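Local structure of single-stranded DNA-binding protein (Mycobacterium smegmatis, 5GQO) at residues F24-F28 / G100-T104; I34-P38 / S89-G93; E47-F51 / A83-S87; Y73-W79 / V118-A122; D94-V98 / V125-R131. The protein is the second, paralogous SSB of its organism, an OB-fold tetramer that probably binds single-stranded DNA. One frame throughout, in Å; residues are numbered along the deposited sequence.

Contact 1 of 5, residues F24-F28 / G100-T104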
# COMPACT_ATOMS: atom_id res chain seq x y z
N PHE B 24 -12.37 -7.85 3.31
CA PHE B 24 -11.50 -6.77 3.90
C PHE B 24 -10.06 -7.27 4.22
O PHE B 24 -9.60 -7.17 5.36
CB PHE B 24 -12.14 -6.23 5.20
CG PHE B 24 -13.32 -5.31 5.01
CD1 PHE B 24 -13.34 -4.33 4.00
CD2 PHE B 24 -14.40 -5.36 5.90
CE1 PHE B 24 -14.42 -3.47 3.86
CE2 PHE B 24 -15.48 -4.51 5.76
CZ PHE B 24 -15.49 -3.56 4.74
N GLU B 25 -9.37 -7.82 3.21
CA GLU B 25 -8.02 -8.35 3.39
C GLU B 25 -7.05 -7.18 3.58
O GLU B 25 -7.41 -6.04 3.33
CB GLU B 25 -7.60 -9.18 2.17
CG GLU B 25 -8.64 -10.21 1.67
CD GLU B 25 -8.23 -11.66 1.90
OE1 GLU B 25 -7.89 -12.02 3.06
OE2 GLU B 25 -8.27 -12.45 0.91
N THR B 26 -5.84 -7.43 4.06
CA THR B 26 -4.83 -6.37 4.20
C THR B 26 -3.78 -6.39 3.04
O THR B 26 -2.88 -7.24 3.03
CB THR B 26 -4.12 -6.47 5.56
OG1 THR B 26 -5.06 -6.25 6.62
CG2 THR B 26 -3.04 -5.42 5.71
N PRO B 27 -3.87 -5.45 2.09
CA PRO B 27 -2.92 -5.52 0.98
C PRO B 27 -1.53 -5.16 1.41
O PRO B 27 -1.34 -4.53 2.39
CB PRO B 27 -3.44 -4.50 -0.03
CG PRO B 27 -4.51 -3.76 0.69
CD PRO B 27 -5.03 -4.63 1.76
N PHE B 28 -0.54 -5.69 0.70
CA PHE B 28 0.83 -5.57 1.10
C PHE B 28 1.74 -5.67 -0.11
O PHE B 28 1.49 -6.48 -1.03
CB PHE B 28 1.13 -6.68 2.07
CG PHE B 28 2.54 -6.67 2.60
CD1 PHE B 28 3.01 -5.59 3.33
CD2 PHE B 28 3.38 -7.72 2.38
CE1 PHE B 28 4.30 -5.56 3.85
CE2 PHE B 28 4.67 -7.73 2.91
CZ PHE B 28 5.13 -6.65 3.63
N GLY B 100 0.65 -8.78 -2.55
CA GLY B 100 -0.42 -9.69 -2.15
C GLY B 100 -1.17 -9.25 -0.91
O GLY B 100 -1.50 -8.09 -0.76
N HIS B 101 -1.39 -10.17 0.01
CA HIS B 101 -2.11 -9.85 1.22
C HIS B 101 -1.37 -10.43 2.38
O HIS B 101 -0.81 -11.50 2.27
CB HIS B 101 -3.56 -10.34 1.13
CG HIS B 101 -4.32 -9.72 0.00
ND1 HIS B 101 -4.92 -8.49 0.10
CD2 HIS B 101 -4.57 -10.17 -1.24
CE1 HIS B 101 -5.50 -8.18 -1.05
NE2 HIS B 101 -5.32 -9.19 -1.87
N LEU B 102 -1.38 -9.71 3.50
CA LEU B 102 -0.60 -10.14 4.67
C LEU B 102 -1.43 -10.84 5.76
O LEU B 102 -2.57 -10.42 6.00
CB LEU B 102 0.06 -8.89 5.26
CG LEU B 102 1.17 -9.11 6.28
CD1 LEU B 102 2.36 -9.78 5.63
CD2 LEU B 102 1.55 -7.76 6.77
N TYR B 103 -0.87 -11.85 6.40
CA TYR B 103 -1.60 -12.76 7.32
C TYR B 103 -0.70 -13.02 8.47
O TYR B 103 0.51 -13.05 8.28
CB TYR B 103 -1.96 -14.17 6.70
CG TYR B 103 -2.96 -14.01 5.61
CD1 TYR B 103 -4.33 -13.76 5.91
CD2 TYR B 103 -2.57 -13.99 4.25
CE1 TYR B 103 -5.28 -13.53 4.90
CE2 TYR B 103 -3.53 -13.76 3.23
CZ TYR B 103 -4.88 -13.52 3.56
OH TYR B 103 -5.79 -13.29 2.56
N THR B 104 -1.26 -13.24 9.66
CA THR B 104 -0.49 -13.85 10.75
C THR B 104 -1.08 -15.23 11.01
O THR B 104 -2.29 -15.41 11.11
CB THR B 104 -0.42 -13.01 12.08
OG1 THR B 104 -1.56 -12.19 12.20
CG2 THR B 104 0.75 -12.06 12.12
O HOH W 1 -4.84 -9.88 4.58
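A chi1 of -179° swings the Phe-28 ring away from its own backbone N and against Leu-102, whose CD1 lies over one face of the ring. Leu-102 CD1 is 4.3 Å from the Phe-28 ring centroid, a CH-pi contact offset toward the rim. Glu-25 bends at chi2 (-111°), which carries its carboxylate to the phenol of Tyr-103. There Tyr-103 OH donates to Glu-25 OE1 at 2.5 Å, meeting it from above the carboxylate plane. Between these two ends, CB of Glu-25 rests 3.5 Å from ND1 of His-101. The backbones pair as antiparallel strands: Phe-28 and Gly-100 exchange two hydrogen bonds, and Leu-102 N reaches Thr-26 O at 2.9 Å. Further out the strands separate, and a water bridges Thr-26 N and Leu-102 O. Val-120 packs on both Phe-28 and Leu-102; Phe-28 also packs on Leu-102 of a second subunit, and Leu-102 on Phe-28 of that subunit. The contact thus passes from an apolar end to a polar end at the exposed Glu-25, both bordering the second subunit, and the phenol donor would probably favour the charged form of the carboxylate.

Contact 2 of 5, residues I34-P38 / S89-G93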
# COMPACT_ATOMS: atom_id res chain seq x y z
N ILE B 34 14.96 -12.74 -2.20
CA ILE B 34 14.68 -14.05 -1.68
C ILE B 34 15.93 -14.46 -0.94
O ILE B 34 17.02 -14.33 -1.48
CB ILE B 34 14.43 -15.03 -2.82
CG1 ILE B 34 13.27 -14.55 -3.67
CG2 ILE B 34 14.13 -16.42 -2.27
CD1 ILE B 34 12.95 -15.44 -4.85
N ILE B 35 15.80 -14.95 0.30
CA ILE B 35 16.97 -15.32 1.09
C ILE B 35 16.97 -16.77 1.53
O ILE B 35 17.84 -17.18 2.29
CB ILE B 35 17.10 -14.44 2.32
CG1 ILE B 35 15.82 -14.51 3.16
CG2 ILE B 35 17.40 -13.01 1.91
CD1 ILE B 35 16.06 -14.10 4.57
N THR B 36 16.00 -17.55 1.09
CA THR B 36 16.09 -19.01 1.27
C THR B 36 15.87 -19.73 -0.04
O THR B 36 15.37 -19.15 -1.00
CB THR B 36 15.06 -19.55 2.26
OG1 THR B 36 13.75 -19.27 1.74
CG2 THR B 36 15.25 -18.95 3.64
N ASN B 37 16.22 -21.01 -0.06
CA ASN B 37 15.87 -21.86 -1.20
C ASN B 37 14.40 -22.16 -1.13
O ASN B 37 13.91 -22.71 -0.14
CB ASN B 37 16.67 -23.15 -1.27
CG ASN B 37 18.09 -22.89 -1.64
OD1 ASN B 37 18.38 -22.39 -2.73
ND2 ASN B 37 18.98 -23.12 -0.70
N PRO B 38 13.69 -21.81 -2.19
CA PRO B 38 12.28 -22.05 -2.10
C PRO B 38 11.91 -23.53 -1.98
O PRO B 38 12.65 -24.40 -2.42
CB PRO B 38 11.75 -21.46 -3.39
CG PRO B 38 12.72 -20.40 -3.74
CD PRO B 38 14.05 -20.95 -3.32
N SER B 89 11.60 -19.14 -12.61
CA SER B 89 12.26 -17.87 -12.86
C SER B 89 13.20 -17.38 -11.76
O SER B 89 14.20 -16.77 -12.08
CB SER B 89 11.22 -16.82 -13.12
OG SER B 89 10.37 -17.24 -14.15
N LEU B 90 12.91 -17.66 -10.49
CA LEU B 90 13.64 -17.04 -9.39
C LEU B 90 14.14 -18.03 -8.32
O LEU B 90 13.60 -19.12 -8.15
CB LEU B 90 12.75 -16.06 -8.66
CG LEU B 90 12.01 -14.95 -9.44
CD1 LEU B 90 11.15 -14.10 -8.55
CD2 LEU B 90 13.01 -14.04 -10.15
N GLY B 91 15.13 -17.62 -7.54
CA GLY B 91 15.76 -18.51 -6.57
C GLY B 91 16.51 -17.69 -5.55
O GLY B 91 16.51 -16.46 -5.63
N LYS B 92 17.16 -18.37 -4.62
CA LYS B 92 17.86 -17.73 -3.53
C LYS B 92 18.80 -16.63 -4.05
O LYS B 92 19.48 -16.83 -5.06
CB LYS B 92 18.68 -18.77 -2.76
CG LYS B 92 19.16 -18.39 -1.35
CD LYS B 92 19.87 -19.63 -0.77
CE LYS B 92 20.18 -19.58 0.71
NZ LYS B 92 21.33 -18.69 0.93
N GLY B 93 18.76 -15.47 -3.40
CA GLY B 93 19.58 -14.35 -3.77
C GLY B 93 18.88 -13.38 -4.74
O GLY B 93 19.26 -12.24 -4.82
O HOH W 2 17.21 -21.32 -4.79
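A single direct hydrogen bond joins the irregular part of strand 33-43 to the loop after helix 80-89: Gly-93 N donates to Ile-34 O at 2.8 Å. A water makes the second polar link, donating to Asn-37 OD1 and accepting from Lys-92 N at 3.0 Å. Apolar contact comes from Ile-34, whose CG1 branch lies anti to the carbonyl carbon (chi1 -58°) and continues extended, placing CD1 3.9 Å from Leu-90 CB. The two side chains cross at about a right angle, and Ile-34 CB also lies 3.8 Å from Gly-91 O. Phe-51 and Val-96 pack on Ile-34 as well, so this branch points into the interior of the OB fold, where that loop leads from the helix to the strand that begins at Ser-95. Van der Waals contact along an aliphatic chain makes up the rest. Lys-92 runs extended until chi4 (-76°) and lies across the amide of Asn-37, with Lys-92 CD 3.6 Å from Asn-37 ND2 and Lys-92 CB 3.6 Å from Asn-37 OD1. Farther along the same chain, Lys-92 CE comes within 3.7 Å of Ile-35 O. Pro-38, which belongs to a calcium site known for this protein but not occupied in this chain, approaches the backbone loosely, with its CD 4.2 Å from Lys-92 N. Its ring packs on Tyr-49 and Phe-51 of the adjoining strand.

Contact 3 of 5, residues E47-F51 / A83-S87; sequences ELYKF and ARGVS
Tyr-49 reaches from strand 47-51 to helix 83-87, and its CB begins the contact 3.9 Å from Ala-83 CB. With CG set opposite the backbone N (chi1 -161°), the ring lies against the helix. One ring edge faces Val-86: Tyr-49 CD2 lies 3.8 Å from Val-86 CG1, close to the ring plane. One ring face receives Ser-87, whose CB stands 3.6 Å from the Tyr-49 centroid and only 15° off the normal, a CH-pi contact displaced toward the rim. At the far end, Tyr-49 CZ is 3.5 Å from Ser-87 CB, and the hydroxyl oxygen passes beside Ser-87 CA and CB. At the ring edge, Val-86 CG1 also touches Phe-51 CE2 at 3.7 Å, so one methyl serves two aromatic rings. Toward the start of the strand, Ala-83 CB fits against Glu-47 O. There Arg-84 NH1 forms a salt bridge of 3.2 Å with Glu-47 OE1, which lies in the guanidinium plane although the nitrogen approaches from above the carboxylate plane. Arg-40 takes the other oxygen of Glu-47, so the carboxylate is held between two arginines. Asn-81 holds Arg-84 NH2. The axes of segments 47-51 and 83-87 approach to 8.1 Å, with 46° between them. Such packing of a helix against the curved sheet is characteristic of the OB fold, in which the helix closes one end of the barrel.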
# COMPACT_ATOMS: atom_id res chain seq x y z
N GLU B 47 -0.41 -26.29 -6.27
CA GLU B 47 1.01 -26.21 -5.99
C GLU B 47 1.32 -24.99 -5.14
O GLU B 47 0.80 -23.90 -5.41
CB GLU B 47 1.74 -26.07 -7.31
CG GLU B 47 3.18 -26.61 -7.34
CD GLU B 47 3.81 -26.42 -8.73
OE1 GLU B 47 3.12 -26.71 -9.72
OE2 GLU B 47 4.97 -25.93 -8.83
N LEU B 48 2.17 -25.18 -4.15
CA LEU B 48 2.66 -24.10 -3.34
C LEU B 48 4.16 -23.97 -3.55
O LEU B 48 4.89 -24.97 -3.51
CB LEU B 48 2.42 -24.39 -1.86
CG LEU B 48 3.05 -23.39 -0.86
CD1 LEU B 48 2.45 -22.01 -1.06
CD2 LEU B 48 2.85 -23.87 0.56
N TYR B 49 4.62 -22.73 -3.66
CA TYR B 49 6.03 -22.43 -3.69
C TYR B 49 6.26 -21.30 -2.76
O TYR B 49 5.70 -20.22 -2.89
CB TYR B 49 6.40 -22.04 -5.09
CG TYR B 49 7.85 -22.14 -5.41
CD1 TYR B 49 8.48 -23.37 -5.46
CD2 TYR B 49 8.59 -21.00 -5.73
CE1 TYR B 49 9.82 -23.46 -5.80
CE2 TYR B 49 9.92 -21.08 -6.06
CZ TYR B 49 10.53 -22.31 -6.10
OH TYR B 49 11.85 -22.41 -6.45
N LYS B 50 7.09 -21.54 -1.77
CA LYS B 50 7.21 -20.61 -0.71
C LYS B 50 8.65 -20.37 -0.32
O LYS B 50 9.51 -21.23 -0.47
CB LYS B 50 6.41 -21.11 0.47
CG LYS B 50 6.89 -22.38 1.09
CD LYS B 50 6.27 -22.55 2.46
CE LYS B 50 7.12 -21.91 3.56
NZ LYS B 50 6.48 -21.99 4.91
N PHE B 51 8.91 -19.19 0.20
CA PHE B 51 10.28 -18.78 0.42
C PHE B 51 10.28 -17.59 1.30
O PHE B 51 9.24 -16.98 1.58
CB PHE B 51 10.96 -18.49 -0.94
CG PHE B 51 10.17 -17.60 -1.88
CD1 PHE B 51 10.31 -16.25 -1.81
CD2 PHE B 51 9.29 -18.10 -2.79
CE1 PHE B 51 9.57 -15.39 -2.63
CE2 PHE B 51 8.57 -17.26 -3.65
CZ PHE B 51 8.70 -15.90 -3.55
N ALA B 83 2.99 -19.90 -8.56
CA ALA B 83 4.00 -20.85 -8.09
C ALA B 83 4.86 -21.34 -9.25
O ALA B 83 6.06 -21.53 -9.11
CB ALA B 83 3.33 -22.01 -7.43
N ARG B 84 4.22 -21.58 -10.39
CA ARG B 84 4.94 -22.05 -11.58
C ARG B 84 5.91 -21.02 -12.15
O ARG B 84 7.10 -21.31 -12.30
CB ARG B 84 3.98 -22.61 -12.64
CG ARG B 84 3.62 -24.08 -12.34
CD ARG B 84 2.73 -24.77 -13.38
NE ARG B 84 1.34 -24.29 -13.35
CZ ARG B 84 0.46 -24.57 -12.38
NH1 ARG B 84 0.78 -25.32 -11.32
NH2 ARG B 84 -0.78 -24.08 -12.47
N GLY B 85 5.42 -19.82 -12.43
CA GLY B 85 6.28 -18.73 -12.90
C GLY B 85 7.46 -18.50 -11.98
O GLY B 85 8.59 -18.31 -12.44
N VAL B 86 7.21 -18.50 -10.68
CA VAL B 86 8.26 -18.16 -9.74
C VAL B 86 9.29 -19.25 -9.66
O VAL B 86 10.49 -18.95 -9.57
CB VAL B 86 7.72 -17.76 -8.34
CG1 VAL B 86 8.86 -17.61 -7.36
CG2 VAL B 86 6.96 -16.44 -8.42
N SER B 87 8.88 -20.51 -9.66
CA SER B 87 9.88 -21.61 -9.55
C SER B 87 10.73 -21.73 -10.82
O SER B 87 11.91 -21.96 -10.76
CB SER B 87 9.18 -22.93 -9.26
OG SER B 87 8.21 -23.12 -10.28

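Contact 4 of 5, residues Y73-W79 / V118-A122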
# COMPACT_ATOMS: atom_id res chain seq x y z
N TYR B 73 11.61 -9.24 7.38
CA TYR B 73 11.67 -10.63 6.94
C TYR B 73 10.25 -11.17 6.89
O TYR B 73 9.52 -11.01 7.87
CB TYR B 73 12.49 -11.46 7.92
CG TYR B 73 13.90 -10.96 8.02
CD1 TYR B 73 14.85 -11.27 7.03
CD2 TYR B 73 14.29 -10.13 9.08
CE1 TYR B 73 16.14 -10.76 7.09
CE2 TYR B 73 15.58 -9.63 9.15
CZ TYR B 73 16.50 -9.94 8.15
OH TYR B 73 17.78 -9.45 8.23
N VAL B 74 9.85 -11.76 5.77
CA VAL B 74 8.53 -12.40 5.66
C VAL B 74 8.56 -13.65 4.82
O VAL B 74 9.35 -13.77 3.93
CB VAL B 74 7.44 -11.50 5.02
CG1 VAL B 74 7.06 -10.36 5.96
CG2 VAL B 74 7.84 -10.95 3.66
N THR B 75 7.64 -14.56 5.09
CA THR B 75 7.49 -15.76 4.29
C THR B 75 6.47 -15.41 3.20
O THR B 75 5.46 -14.81 3.49
CB THR B 75 6.99 -16.91 5.20
OG1 THR B 75 7.97 -17.18 6.19
CG2 THR B 75 6.70 -18.17 4.42
N VAL B 76 6.76 -15.76 1.96
CA VAL B 76 5.87 -15.51 0.83
C VAL B 76 5.35 -16.85 0.33
O VAL B 76 6.13 -17.79 0.22
CB VAL B 76 6.62 -14.86 -0.32
CG1 VAL B 76 5.68 -14.54 -1.44
CG2 VAL B 76 7.31 -13.60 0.15
N ASN B 77 4.07 -16.93 0.01
CA ASN B 77 3.47 -18.14 -0.48
C ASN B 77 2.92 -17.88 -1.86
O ASN B 77 2.05 -17.06 -2.01
CB ASN B 77 2.30 -18.55 0.37
CG ASN B 77 2.67 -18.87 1.78
OD1 ASN B 77 3.67 -19.50 2.05
ND2 ASN B 77 1.82 -18.45 2.69
N CYS B 78 3.39 -18.62 -2.86
CA CYS B 78 2.82 -18.53 -4.18
C CYS B 78 2.08 -19.83 -4.54
O CYS B 78 2.50 -20.94 -4.21
CB CYS B 78 3.95 -18.30 -5.16
SG CYS B 78 5.04 -16.97 -4.71
N TRP B 79 0.98 -19.68 -5.25
CA TRP B 79 0.09 -20.78 -5.57
C TRP B 79 -0.18 -20.75 -7.05
O TRP B 79 -0.12 -19.70 -7.69
CB TRP B 79 -1.28 -20.60 -4.84
CG TRP B 79 -1.23 -20.69 -3.35
CD1 TRP B 79 -1.14 -19.66 -2.47
CD2 TRP B 79 -1.28 -21.88 -2.57
NE1 TRP B 79 -1.08 -20.14 -1.18
CE2 TRP B 79 -1.17 -21.51 -1.22
CE3 TRP B 79 -1.40 -23.23 -2.88
CZ2 TRP B 79 -1.19 -22.45 -0.19
CZ3 TRP B 79 -1.40 -24.17 -1.85
CH2 TRP B 79 -1.31 -23.77 -0.53
N VAL B 118 4.45 -14.32 10.24
CA VAL B 118 3.84 -13.35 9.36
C VAL B 118 4.10 -13.74 7.92
O VAL B 118 5.23 -14.00 7.56
CB VAL B 118 4.34 -11.95 9.70
CG1 VAL B 118 5.43 -11.52 8.78
CG2 VAL B 118 3.18 -10.98 9.65
N GLU B 119 3.04 -13.86 7.13
CA GLU B 119 3.15 -14.46 5.81
C GLU B 119 2.37 -13.70 4.78
O GLU B 119 1.36 -13.08 5.10
CB GLU B 119 2.61 -15.88 5.83
CG GLU B 119 3.45 -16.83 6.68
CD GLU B 119 2.86 -18.22 6.71
OE1 GLU B 119 2.20 -18.62 5.74
OE2 GLU B 119 3.05 -18.90 7.73
N VAL B 120 2.84 -13.76 3.55
CA VAL B 120 2.19 -13.10 2.47
C VAL B 120 1.55 -14.10 1.52
O VAL B 120 2.21 -15.04 1.07
CB VAL B 120 3.22 -12.29 1.65
CG1 VAL B 120 2.54 -11.60 0.46
CG2 VAL B 120 3.92 -11.30 2.54
N ARG B 121 0.26 -13.92 1.22
CA ARG B 121 -0.33 -14.69 0.12
C ARG B 121 -0.13 -13.84 -1.12
O ARG B 121 -0.90 -12.90 -1.35
CB ARG B 121 -1.83 -14.95 0.33
CG ARG B 121 -2.55 -15.48 -0.92
CD ARG B 121 -3.28 -16.75 -0.61
NE ARG B 121 -4.63 -16.49 -0.13
CZ ARG B 121 -5.15 -16.96 1.03
NH1 ARG B 121 -4.47 -17.72 1.90
NH2 ARG B 121 -6.41 -16.64 1.30
N ALA B 122 0.86 -14.21 -1.92
CA ALA B 122 1.21 -13.40 -3.08
C ALA B 122 0.21 -13.55 -4.19
O ALA B 122 -0.34 -14.63 -4.41
CB ALA B 122 2.61 -13.75 -3.58
O HOH W 3 -0.43 -17.35 -5.14
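Thr-75 and Asn-77 pair with Val-118, Val-120 and Ala-122 through backbone hydrogen bonds, as parallel strands, the axes of the two short segments 31° apart. Val-120 N donates to Thr-75 O at 2.8 Å, followed by Asn-77 N to Val-120 O and Ala-122 N to Asn-77 O; the bond from Thr-75 N to Val-118 O is weak. Beyond the last of them a water continues the pairing, accepting from Trp-79 N and donating to Ala-122 O. On the face carrying Thr-75, Asn-77, Glu-119 and Arg-121, one side-chain hydrogen bond joins Asn-77 to Glu-119. With CG anti to the carbonyl carbon (chi1 -63°), Asn-77 sends ND2 to Glu-119 OE1 at 3.1 Å and nearly straight (167°), on the anti side of the carboxylate, the two planes almost perpendicular. Glu-119 CG lies beside Thr-75 CB, the side chains pointing the same way. Apolar contacts lie on the other face: Val-74 CG1 meets Val-118 CG1 at 3.5 Å, and Val-76 CG1 meets Ala-122 CB at 3.8 Å. The faces therefore differ in chemistry: Val-76, Val-120 and Ala-122 pack toward the barrel interior and Val-118 reaches a neighbouring subunit, while the amide-carboxylate bond links strands on the partly exposed side and limits rotation of the Asn-77 amide.

Contact 5 of 5, residues D94-V98 / V125-R131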
# COMPACT_ATOMS: atom_id res chain seq x y z
N ASP B 94 17.88 -13.82 -5.49
CA ASP B 94 17.32 -12.94 -6.51
C ASP B 94 16.54 -11.80 -5.85
O ASP B 94 15.94 -11.92 -4.75
CB ASP B 94 16.38 -13.65 -7.48
CG ASP B 94 17.09 -14.63 -8.42
OD1 ASP B 94 18.28 -14.47 -8.67
OD2 ASP B 94 16.42 -15.59 -8.90
N SER B 95 16.55 -10.68 -6.55
CA SER B 95 15.85 -9.50 -6.13
C SER B 95 14.41 -9.72 -6.50
O SER B 95 14.19 -10.33 -7.52
CB SER B 95 16.41 -8.30 -6.88
OG SER B 95 15.85 -8.34 -8.19
N VAL B 96 13.46 -9.28 -5.68
CA VAL B 96 12.03 -9.52 -5.93
C VAL B 96 11.14 -8.35 -5.60
O VAL B 96 11.40 -7.60 -4.65
CB VAL B 96 11.38 -10.60 -5.00
CG1 VAL B 96 10.90 -11.77 -5.75
CG2 VAL B 96 12.25 -10.99 -3.84
N VAL B 97 10.03 -8.29 -6.33
CA VAL B 97 8.89 -7.43 -6.00
C VAL B 97 7.77 -8.39 -5.67
O VAL B 97 7.46 -9.25 -6.49
CB VAL B 97 8.49 -6.59 -7.21
CG1 VAL B 97 7.29 -5.71 -6.90
CG2 VAL B 97 9.63 -5.70 -7.59
N VAL B 98 7.17 -8.25 -4.50
CA VAL B 98 6.07 -9.12 -4.08
C VAL B 98 4.84 -8.29 -3.70
O VAL B 98 4.91 -7.38 -2.85
CB VAL B 98 6.45 -9.92 -2.84
CG1 VAL B 98 5.28 -10.73 -2.38
CG2 VAL B 98 7.63 -10.81 -3.12
N VAL B 125 4.38 -11.61 -8.33
CA VAL B 125 5.75 -11.57 -7.96
C VAL B 125 6.52 -11.38 -9.24
O VAL B 125 6.16 -11.91 -10.28
CB VAL B 125 6.20 -12.88 -7.34
CG1 VAL B 125 7.69 -12.82 -6.94
CG2 VAL B 125 5.39 -13.19 -6.12
N GLY B 126 7.58 -10.62 -9.17
CA GLY B 126 8.44 -10.43 -10.31
C GLY B 126 9.82 -10.12 -9.79
O GLY B 126 9.97 -9.74 -8.64
N PRO B 127 10.83 -10.26 -10.64
CA PRO B 127 12.16 -9.76 -10.35
C PRO B 127 12.14 -8.19 -10.34
O PRO B 127 11.31 -7.58 -11.00
CB PRO B 127 12.96 -10.30 -11.52
CG PRO B 127 12.01 -10.34 -12.64
CD PRO B 127 10.75 -10.78 -12.01
N ASP B 128 13.03 -7.57 -9.59
CA ASP B 128 13.08 -6.09 -9.49
C ASP B 128 13.98 -5.62 -10.59
O ASP B 128 15.19 -5.78 -10.49
CB ASP B 128 13.64 -5.67 -8.12
CG ASP B 128 13.70 -4.15 -7.91
OD1 ASP B 128 13.35 -3.38 -8.82
OD2 ASP B 128 14.07 -3.72 -6.79
N LEU B 129 13.38 -5.04 -11.64
CA LEU B 129 14.13 -4.53 -12.80
C LEU B 129 14.96 -3.26 -12.54
O LEU B 129 15.65 -2.81 -13.44
CB LEU B 129 13.21 -4.31 -14.01
CG LEU B 129 12.46 -5.56 -14.52
CD1 LEU B 129 11.52 -5.25 -15.69
CD2 LEU B 129 13.47 -6.61 -14.92
N SER B 130 14.96 -2.74 -11.32
CA SER B 130 15.95 -1.70 -10.97
C SER B 130 17.30 -2.31 -10.68
O SER B 130 18.29 -1.62 -10.66
CB SER B 130 15.50 -0.87 -9.76
OG SER B 130 15.51 -1.63 -8.59
N ARG B 131 17.34 -3.62 -10.48
CA ARG B 131 18.54 -4.29 -10.04
C ARG B 131 18.93 -5.45 -10.96
O ARG B 131 19.90 -6.18 -10.65
CB ARG B 131 18.33 -4.79 -8.61
CG ARG B 131 18.34 -3.69 -7.57
CD ARG B 131 18.25 -4.25 -6.18
NE ARG B 131 16.86 -4.53 -5.88
CZ ARG B 131 16.46 -5.40 -4.96
NH1 ARG B 131 17.36 -6.12 -4.25
NH2 ARG B 131 15.13 -5.60 -4.77
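An Asx turn overlapping a type I beta turn, Asp-128 to Arg-131, ends the segment that pairs with strand 95-98, and its first residue is tied to Ser-95. Ser-95 OG, placed between its backbone N and carbonyl carbon (chi1 77°), accepts from Asp-128 N at 3.2 Å. Asp-128 OD1 accepts from Ser-130 N at 3.0 Å and from Ser-130 OG, both on the same face of the carboxylate. Its other oxygen, OD2, takes a side-on salt bridge from Arg-131, NE and NH2 both bonding to it in the guanidinium plane. This bent arginine (chi3 -82°) lays its guanidinium over Ser-95, whose CB sits 3.4 Å above the centre of the plane. Gly-32 and Asn-33 hold the arginine's outer nitrogens. Farther back the strands pair antiparallel: Val-97 N donates to Gly-126 O at 2.7 Å, almost straight (174°), and Gly-126 N returns a bond of 3.0 Å to Val-97 O. Val-96 CG1 packs 3.6 Å from Val-125 CG1, beside Leu-90. Val-97, on the other face, meets Val-97 of a neighbouring subunit, and Pro-127 meets Pro-127 of that subunit. The arrangement is a short antiparallel pairing in an OB-fold barrel, with a turn braced by a buried aspartate and its arginine where the chain leaves the sheet.

Overall arrangement
Contacts 3 and 5 are buried, whereas contacts 1, 2 and 4 combine buried residues with exposed ones. Strand 95-105 is shared by contacts 1 and 5, which pair it antiparallel at different ends, and contact 4 joins it through strand 117-122. Contact 3 touches contact 4 through the strand 46-55 pairing. Contact 2 lies on the opposite side of the chain's centre from contact 1 and links the irregular part of strand 33-43 to a loop by one direct bond, a water and aliphatic contact. Contact 1 joins an apolar pair to a phenol-carboxylate bond; backbone bonding prevails in contact 4, aromatic and aliphatic packing edged by a salt bridge in contact 3, antiparallel pairing and valine packing beside a charged turn in contact 5. Contacts 1 and 4 meet one neighbouring subunit; 2, 3 and 5 a different one.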